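Local coordinates for nuclease-like protein (Chaetomium thermophilum, PDB 6GRB), which resolves four-way DNA junctions as the eukaryotic enzyme GEN1 and probably also cuts 5'-flaps, the chain here being the N-terminal part of the longer protein, at residues A[23-26]-A[27-31]. Numbering follows the deposited sequence.
Sequences IDHL and EQHNR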
loop_
_atom_site.group_PDB
_atom_site.type_symbol
_atom_site.label_atom_id
_atom_site.label_comp_id
_atom_site.label_asym_id
_atom_site.label_seq_id
_atom_site.Cartn_x
_atom_site.Cartn_y
_atom_site.Cartn_z
ATOM N N ILE A 23 2.143 -0.777 -13.484
ATOM C CA ILE A 23 2.248 -1.135 -14.889
ATOM C C ILE A 23 3.439 -2.068 -15.149
ATOM O O ILE A 23 3.368 -2.932 -16.030
ATOM C CB ILE A 23 2.309 0.142 -15.740
ATOM C CG1 ILE A 23 0.991 0.913 -15.626
ATOM C CG2 ILE A 23 2.594 -0.174 -17.195
ATOM C CD1 ILE A 23 -0.214 0.226 -16.291
ATOM N N ASP A 24 4.544 -1.909 -14.407
ATOM C CA ASP A 24 5.650 -2.859 -14.501
ATOM C C ASP A 24 5.167 -4.255 -14.145
ATOM O O ASP A 24 5.427 -5.234 -14.866
ATOM C CB ASP A 24 6.788 -2.451 -13.562
ATOM C CG ASP A 24 7.702 -1.366 -14.146
ATOM O OD1 ASP A 24 7.576 -0.993 -15.348
ATOM O OD2 ASP A 24 8.594 -0.900 -13.392
ATOM N N HIS A 25 4.441 -4.354 -13.036
ATOM C CA HIS A 25 3.948 -5.642 -12.568
ATOM C C HIS A 25 2.946 -6.240 -13.549
ATOM O O HIS A 25 3.005 -7.444 -13.851
ATOM C CB HIS A 25 3.329 -5.485 -11.187
ATOM C CG HIS A 25 2.922 -6.779 -10.567
ATOM N ND1 HIS A 25 1.744 -7.421 -10.887
ATOM C CD2 HIS A 25 3.540 -7.555 -9.648
ATOM C CE1 HIS A 25 1.665 -8.545 -10.199
ATOM N NE2 HIS A 25 2.734 -8.642 -9.432
ATOM N N LEU A 26 2.027 -5.408 -14.058
ATOM C CA LEU A 26 1.085 -5.858 -15.079
ATOM C C LEU A 26 1.821 -6.377 -16.318
ATOM O O LEU A 26 1.406 -7.374 -16.921
ATOM C CB LEU A 26 0.135 -4.709 -15.425
ATOM C CG LEU A 26 -0.867 -4.837 -16.566
ATOM C CD1 LEU A 26 -1.562 -6.210 -16.541
ATOM C CD2 LEU A 26 -1.881 -3.668 -16.541
ATOM N N GLU A 27 2.931 -5.734 -16.695
ATOM C CA GLU A 27 3.675 -6.192 -17.867
ATOM C C GLU A 27 4.460 -7.457 -17.565
ATOM O O GLU A 27 4.575 -8.340 -18.420
ATOM C CB GLU A 27 4.621 -5.099 -18.370
ATOM C CG GLU A 27 3.912 -3.923 -18.992
ATOM C CD GLU A 27 4.846 -2.782 -19.244
ATOM O OE1 GLU A 27 6.059 -3.025 -19.346
ATOM O OE2 GLU A 27 4.380 -1.629 -19.357
ATOM N N GLN A 28 5.004 -7.557 -16.348
ATOM C CA GLN A 28 5.836 -8.693 -15.978
ATOM C C GLN A 28 4.998 -9.934 -15.680
ATOM O O GLN A 28 5.322 -11.024 -16.158
ATOM C CB GLN A 28 6.729 -8.308 -14.795
ATOM C CG GLN A 28 7.302 -9.465 -13.999
ATOM C CD GLN A 28 8.651 -9.984 -14.511
ATOM O OE1 GLN A 28 9.047 -9.736 -15.665
ATOM N NE2 GLN A 28 9.362 -10.728 -13.651
ATOM N N HIS A 29 3.898 -9.796 -14.938
ATOM C CA HIS A 29 3.101 -10.949 -14.497
ATOM C C HIS A 29 1.754 -11.067 -15.197
ATOM O O HIS A 29 0.931 -11.887 -14.782
ATOM C CB HIS A 29 2.867 -10.907 -12.984
ATOM C CG HIS A 29 4.128 -10.883 -12.190
ATOM N ND1 HIS A 29 4.707 -9.711 -11.753
ATOM C CD2 HIS A 29 4.944 -11.882 -11.782
ATOM C CE1 HIS A 29 5.818 -9.990 -11.093
ATOM N NE2 HIS A 29 5.984 -11.301 -11.098
ATOM N N ASN A 30 1.502 -10.253 -16.223
ATOM C CA ASN A 30 0.283 -10.328 -17.030
ATOM C C ASN A 30 -0.982 -10.358 -16.172
ATOM O O ASN A 30 -1.934 -11.085 -16.446
ATOM C CB ASN A 30 0.336 -11.519 -17.991
ATOM C CG ASN A 30 1.163 -11.208 -19.244
ATOM O OD1 ASN A 30 2.379 -11.455 -19.291
ATOM N ND2 ASN A 30 0.509 -10.636 -20.259
ATOM N N ARG A 31 -1.016 -9.530 -15.150
ATOM C CA ARG A 31 -2.211 -9.364 -14.337
ATOM C C ARG A 31 -1.952 -8.207 -13.386
ATOM O O ARG A 31 -0.791 -7.907 -13.080
ATOM C CB ARG A 31 -2.572 -10.652 -13.564
ATOM C CG ARG A 31 -1.766 -10.829 -12.335
ATOM C CD ARG A 31 -2.204 -11.987 -11.497
ATOM N NE ARG A 31 -1.137 -12.206 -10.541
ATOM C CZ ARG A 31 -1.045 -13.230 -9.699
ATOM N NH1 ARG A 31 0.003 -13.285 -8.884
ATOM N NH2 ARG A 31 -1.980 -14.186 -9.661
#
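His25 and His29, four residues apart, illustrate how two rings can overlap obliquely near the C-terminal part of a helix, here helix 18-29. Their planes meet at 33°, with centroids 4.2 Å apart. His29 places ND1 over one face of the His25 ring, toward its rim, 3.2 Å from His25 NE2, but the angle is too poor for a hydrogen bond. His29 CB lies over the same ring as a CH-pi contact. The ring of His25 reaches along the helix toward its C-terminal end because chi1 is -174°, which sets CG anti to N; there Arg31 O meets the ring edge in plane and accepts a weak bond from His25 ND1 at 3.4 Å. Replacing the imidazole with an alanine is likely to cost Arg31 O this weak donor and to take away the ring face against which His29 ND1 lies.

The backbone bonds are those of an alpha-helix: Glu27 N to Ile23 O, Gln28 N to Asp24 O, and a straighter one, at 167°, from His29 N to His25 O. Asn30 then takes positive phi and turns the chain, bringing Arg31 O to 3.4 Å from Leu26 CA in a CA-H...O contact.

Among the van der Waals contacts, Leu26 CD1 rests 3.6 Å from Arg31 N, and the extended Glu27 chain runs back over Ile23 O to set OE2 beside Ile23 CG2. Asp24 OD2 makes a salt bridge with Lys20 NZ, one turn earlier.

Within the XPG N-terminal region, helix 18-29 turns Ile23 and Leu26 onto Ile447 of helix 445-451, whereas His25 and Arg31 touch Asp135, just before strand 136-138, and the chain continues into strand 34-37 of the mixed sheet.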